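Local structure of enterotoxin-like toxin X (Staphylococcus aureus, 5U75) at residues Asn60-His65 with Asn147-Lys152; Val120-Asn125 with Ile151-Phe156. The protein inhibits phagocytosis and killing by human neutrophils, interacting with several of their surface glycoproteins in a sialic acid-dependent manner, and is also a superantigen. All blocks are in the same frame, centred on the assembly; numbering follows the deposited sequence.

Contact 1: Asn60-His65 with Asn147-Lys152; sequences NQVRIH and NTDDIK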
# COMPACT_ATOMS: atom_id res chain seq x y z
N ASN A 60 -17.51 -12.67 -5.45
CA ASN A 60 -16.30 -13.14 -4.77
C ASN A 60 -15.16 -12.09 -4.70
O ASN A 60 -14.03 -12.46 -4.40
CB ASN A 60 -15.77 -14.42 -5.44
CG ASN A 60 -15.31 -14.19 -6.87
OD1 ASN A 60 -15.59 -13.13 -7.45
ND2 ASN A 60 -14.62 -15.18 -7.45
N GLN A 61 -15.45 -10.83 -5.01
CA GLN A 61 -14.45 -9.76 -4.97
C GLN A 61 -14.80 -8.70 -3.95
O GLN A 61 -15.95 -8.49 -3.64
CB GLN A 61 -14.32 -9.06 -6.33
CG GLN A 61 -13.74 -9.92 -7.41
CD GLN A 61 -13.63 -9.16 -8.72
OE1 GLN A 61 -14.62 -8.63 -9.22
NE2 GLN A 61 -12.44 -9.09 -9.25
N VAL A 62 -13.78 -8.00 -3.47
CA VAL A 62 -13.94 -6.79 -2.68
C VAL A 62 -13.09 -5.71 -3.31
O VAL A 62 -12.11 -6.03 -3.99
CB VAL A 62 -13.50 -6.97 -1.20
CG1 VAL A 62 -14.42 -7.95 -0.50
CG2 VAL A 62 -12.07 -7.42 -1.08
N ARG A 63 -13.46 -4.46 -3.08
CA ARG A 63 -12.67 -3.31 -3.47
C ARG A 63 -12.35 -2.53 -2.21
O ARG A 63 -13.25 -2.15 -1.47
CB ARG A 63 -13.40 -2.42 -4.45
CG ARG A 63 -12.52 -1.28 -4.97
CD ARG A 63 -13.04 -0.75 -6.29
NE ARG A 63 -12.88 -1.77 -7.35
CZ ARG A 63 -13.76 -2.02 -8.34
NH1 ARG A 63 -14.92 -1.37 -8.45
NH2 ARG A 63 -13.48 -2.95 -9.22
N ILE A 64 -11.06 -2.33 -1.98
CA ILE A 64 -10.57 -1.64 -0.80
C ILE A 64 -10.02 -0.30 -1.25
O ILE A 64 -9.05 -0.24 -2.01
CB ILE A 64 -9.52 -2.50 -0.08
CG1 ILE A 64 -10.15 -3.82 0.36
CG2 ILE A 64 -8.87 -1.72 1.07
CD1 ILE A 64 -9.12 -4.85 0.72
N HIS A 65 -10.66 0.78 -0.80
CA HIS A 65 -10.25 2.12 -1.19
C HIS A 65 -9.14 2.64 -0.28
O HIS A 65 -9.19 2.43 0.93
CB HIS A 65 -11.44 3.06 -1.20
CG HIS A 65 -12.45 2.68 -2.23
ND1 HIS A 65 -12.33 3.06 -3.55
CD2 HIS A 65 -13.53 1.88 -2.16
CE1 HIS A 65 -13.34 2.55 -4.23
NE2 HIS A 65 -14.08 1.83 -3.42
N ASN A 147 -8.65 -12.02 6.43
CA ASN A 147 -9.70 -12.23 5.44
C ASN A 147 -9.92 -10.90 4.76
O ASN A 147 -10.24 -9.90 5.42
CB ASN A 147 -10.97 -12.75 6.11
CG ASN A 147 -12.02 -13.20 5.11
OD1 ASN A 147 -12.21 -12.59 4.06
ND2 ASN A 147 -12.74 -14.26 5.46
N THR A 148 -9.75 -10.86 3.44
CA THR A 148 -9.90 -9.59 2.69
C THR A 148 -11.31 -9.00 2.83
O THR A 148 -11.49 -7.81 2.68
CB THR A 148 -9.59 -9.76 1.19
OG1 THR A 148 -10.45 -10.75 0.64
CG2 THR A 148 -8.16 -10.19 0.97
N ASP A 149 -12.31 -9.84 3.12
CA ASP A 149 -13.66 -9.38 3.36
C ASP A 149 -13.85 -8.70 4.74
O ASP A 149 -14.92 -8.16 5.04
CB ASP A 149 -14.63 -10.55 3.20
CG ASP A 149 -16.09 -10.12 3.21
OD1 ASP A 149 -16.44 -9.22 2.44
OD2 ASP A 149 -16.86 -10.66 4.02
N ASP A 150 -12.80 -8.72 5.57
CA ASP A 150 -12.78 -8.03 6.85
C ASP A 150 -12.30 -6.59 6.74
O ASP A 150 -12.41 -5.83 7.71
CB ASP A 150 -11.87 -8.77 7.85
CG ASP A 150 -12.05 -8.28 9.30
OD1 ASP A 150 -13.20 -8.02 9.70
OD2 ASP A 150 -11.01 -8.14 10.01
N ILE A 151 -11.78 -6.20 5.58
CA ILE A 151 -11.14 -4.89 5.43
C ILE A 151 -12.17 -3.83 5.09
O ILE A 151 -12.94 -3.99 4.14
CB ILE A 151 -10.05 -4.91 4.37
CG1 ILE A 151 -9.02 -5.97 4.73
CG2 ILE A 151 -9.42 -3.53 4.23
CD1 ILE A 151 -8.09 -6.32 3.60
N LYS A 152 -12.19 -2.76 5.88
CA LYS A 152 -13.07 -1.62 5.62
C LYS A 152 -12.48 -0.70 4.57
O LYS A 152 -13.10 -0.45 3.54
CB LYS A 152 -13.31 -0.84 6.91
CG LYS A 152 -14.22 0.36 6.74
CD LYS A 152 -14.41 1.05 8.08
CE LYS A 152 -15.34 2.25 7.99
NZ LYS A 152 -14.54 3.50 7.94
O HOH W 1 -12.86 0.66 1.03
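The carboxylate of Asp149 meets Val62 at its rim rather than over a face: Val62 CG1 lies close to the carboxylate plane, beside OD1 of Asp149 at 3.8 Å, in a plain van der Waals contact. With CG anti to the backbone N (chi1 -171°), the end of Asp149 comes nearer to the strand than its base does, and Lys87 also touches this side chain. A second flat group, the amide of Asn147, works within its own segment. Its OD1 accepts the backbone N of Asp149 at 2.9 Å, with the donor tilted 25° from the carbonyl plane, and so forms an Asx turn that leads the chain into the 3-10 segment 148-150. Asparagine suits this place because its short side chain can reach back to the N-H two residues on. Val62 rests its other methyl, CG2, on the backbone O of Thr148 at 3.8 Å, with CB and the hydroxyl of Thr148 next nearest. That buried hydroxyl is satisfied by Asn86 O and Glu88 N. Deeper in, Ile64 and Ile151 cross at about a right angle, with CG2 of Ile64 3.7 Å from CG2 of Ile151 in the conformer given. Their CD1 atoms come closer still, but Ile151 has two conformers and the apparent tightness there is doubtful. Branched aliphatic residues suit both places, since they fill a buried layer and are at home in strands. A water accepts from His65 N at 2.9 Å and donates to Lys152 O at 2.8 Å. With no direct hydrogen bond across the segments, the hold between these parallel beta-grasp strands rests here on aliphatic contact and a single water bridge, while the polar groups of Thr148 and Asn147 are engaged by Asn86, Glu88 and the Asx turn.

Contact 2: Val120-Asn125 with Ile151-Phe156; sequences VINTKN and IKNVTF
At Asn122 the ladder carries a classic beta bulge, with two residues, Lys152 and Asn153, opposite one. Asn122 O takes the N-H of Lys152 at 2.7 Å. The bond from Asn153 N to Asn122 O is weak, at 3.5 Å. Towards Val120 the antiparallel ladder is regular: Asn122 N gives to Asn153 O, and Val120 N gives to Thr155 O at 2.7 Å in a nearly straight bond (176°). Over the face carrying Val120, Asn122, Asn153 and Thr155, the amide of Asn122 donates twice through ND2, to Asn153 OD1 at 3.0 Å and to Thr155 OG1 at 3.0 Å. Thr155 OG1 lies in the amide plane of Asn122, whereas the Asn153 amide is turned 50° against it; the two bonds together fix the rotation of the Asn122 group. Asparagine suits the site because one NH2 can serve two acceptors. These strands, 118-123 and 151-160, are antiparallel neighbours in the mixed sheet of the beta-grasp domain. Its opposite face suits beta-branched, apolar Ile121 and Val154, which pack on helix 92-104 through Ile99; Leu95 covers Ile121 and Ile151, whose CG2 atoms lie 3.9 Å apart in the conformer given. Past the bulge, Lys124 has the long, extended chain needed to carry NZ back to Asp149 O. Thr123 packs on Tyr129 of the glycan pocket, its side chain about 6 Å from the bound sialic acid.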
# COMPACT_ATOMS: atom_id res chain seq x y z
N VAL A 120 -2.59 2.57 7.23
CA VAL A 120 -3.35 1.77 8.17
C VAL A 120 -4.46 0.98 7.49
O VAL A 120 -5.33 1.56 6.86
CB VAL A 120 -3.94 2.64 9.31
CG1 VAL A 120 -4.68 1.78 10.32
CG2 VAL A 120 -2.82 3.46 9.97
N ILE A 121 -4.43 -0.34 7.65
CA ILE A 121 -5.50 -1.20 7.20
C ILE A 121 -6.54 -1.20 8.32
O ILE A 121 -6.24 -1.64 9.43
CB ILE A 121 -5.00 -2.65 6.93
CG1 ILE A 121 -3.80 -2.66 5.98
CG2 ILE A 121 -6.14 -3.49 6.38
CD1 ILE A 121 -3.12 -4.02 5.85
N ASN A 122 -7.74 -0.68 8.04
CA ASN A 122 -8.83 -0.64 9.01
C ASN A 122 -9.80 -1.76 8.74
O ASN A 122 -10.20 -1.97 7.59
CB ASN A 122 -9.57 0.69 8.89
CG ASN A 122 -8.65 1.86 9.17
OD1 ASN A 122 -8.11 1.97 10.27
ND2 ASN A 122 -8.40 2.68 8.17
N THR A 123 -10.20 -2.47 9.79
CA THR A 123 -11.13 -3.59 9.65
C THR A 123 -12.54 -3.17 10.01
O THR A 123 -12.76 -2.12 10.64
CB THR A 123 -10.73 -4.85 10.47
OG1 THR A 123 -11.10 -4.71 11.85
CG2 THR A 123 -9.25 -5.15 10.34
N LYS A 124 -13.50 -3.98 9.60
CA LYS A 124 -14.91 -3.58 9.72
C LYS A 124 -15.38 -3.39 11.16
O LYS A 124 -16.24 -2.56 11.41
CB LYS A 124 -15.80 -4.60 9.00
CG LYS A 124 -15.63 -4.47 7.48
CD LYS A 124 -16.38 -5.54 6.74
CE LYS A 124 -16.33 -5.26 5.25
NZ LYS A 124 -17.07 -6.31 4.51
N ASN A 125 -14.82 -4.14 12.10
CA ASN A 125 -15.17 -3.98 13.54
C ASN A 125 -14.22 -3.11 14.34
O ASN A 125 -14.28 -3.10 15.57
CB ASN A 125 -15.28 -5.35 14.21
CG ASN A 125 -16.37 -6.21 13.62
OD1 ASN A 125 -17.45 -5.73 13.30
ND2 ASN A 125 -16.10 -7.50 13.49
N ILE A 151 -11.78 -6.20 5.58
CA ILE A 151 -11.14 -4.89 5.43
C ILE A 151 -12.17 -3.83 5.09
O ILE A 151 -12.94 -3.99 4.14
CB ILE A 151 -10.05 -4.91 4.37
CG1 ILE A 151 -9.02 -5.97 4.73
CG2 ILE A 151 -9.42 -3.53 4.23
CD1 ILE A 151 -8.09 -6.32 3.60
N LYS A 152 -12.19 -2.76 5.88
CA LYS A 152 -13.07 -1.62 5.62
C LYS A 152 -12.48 -0.70 4.57
O LYS A 152 -13.10 -0.45 3.54
CB LYS A 152 -13.31 -0.84 6.91
CG LYS A 152 -14.22 0.36 6.74
CD LYS A 152 -14.41 1.05 8.08
CE LYS A 152 -15.34 2.25 7.99
NZ LYS A 152 -14.54 3.50 7.94
N ASN A 153 -11.28 -0.20 4.83
CA ASN A 153 -10.54 0.66 3.91
C ASN A 153 -9.09 0.73 4.37
O ASN A 153 -8.71 0.11 5.36
CB ASN A 153 -11.16 2.07 3.81
CG ASN A 153 -11.00 2.90 5.07
OD1 ASN A 153 -10.51 2.45 6.09
ND2 ASN A 153 -11.40 4.16 4.98
N VAL A 154 -8.28 1.50 3.64
CA VAL A 154 -6.90 1.76 4.02
C VAL A 154 -6.77 3.26 4.11
O VAL A 154 -7.09 3.97 3.16
CB VAL A 154 -5.91 1.20 2.97
CG1 VAL A 154 -4.48 1.70 3.24
CG2 VAL A 154 -5.95 -0.31 2.98
N THR A 155 -6.34 3.76 5.27
CA THR A 155 -6.09 5.17 5.41
C THR A 155 -4.60 5.44 5.50
O THR A 155 -3.81 4.54 5.79
CB THR A 155 -6.82 5.73 6.64
OG1 THR A 155 -6.49 4.96 7.80
CG2 THR A 155 -8.32 5.68 6.43
N PHE A 156 -4.20 6.68 5.23
CA PHE A 156 -2.79 7.01 5.36
C PHE A 156 -2.56 8.50 5.45
O PHE A 156 -3.32 9.28 4.87
CB PHE A 156 -1.97 6.48 4.17
CG PHE A 156 -2.47 6.93 2.82
CD1 PHE A 156 -3.54 6.30 2.21
CD2 PHE A 156 -1.85 7.97 2.15
CE1 PHE A 156 -4.01 6.71 0.97
CE2 PHE A 156 -2.30 8.39 0.90
CZ PHE A 156 -3.38 7.76 0.30

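How the contacts relate
The two contacts lie side by side in one mixed sheet, their centres about 9 Å apart, and share Ile151 and Lys152 at the start of strand 151-160. That central strand has 61-72 as its parallel neighbour in contact 1 and 118-123 as its antiparallel neighbour in contact 2. Along the chain 60-65 comes first, then 120-125, and both contacts end on the last strand, so it ties early and late parts of the beta-grasp domain together. Direct links also pass between them, from His65 O to Val154 N and from Asp150 O to Lys124 N. Contact 2 is the nearer to the bound sialic acid, beside strand 128-132 with its pocket residues.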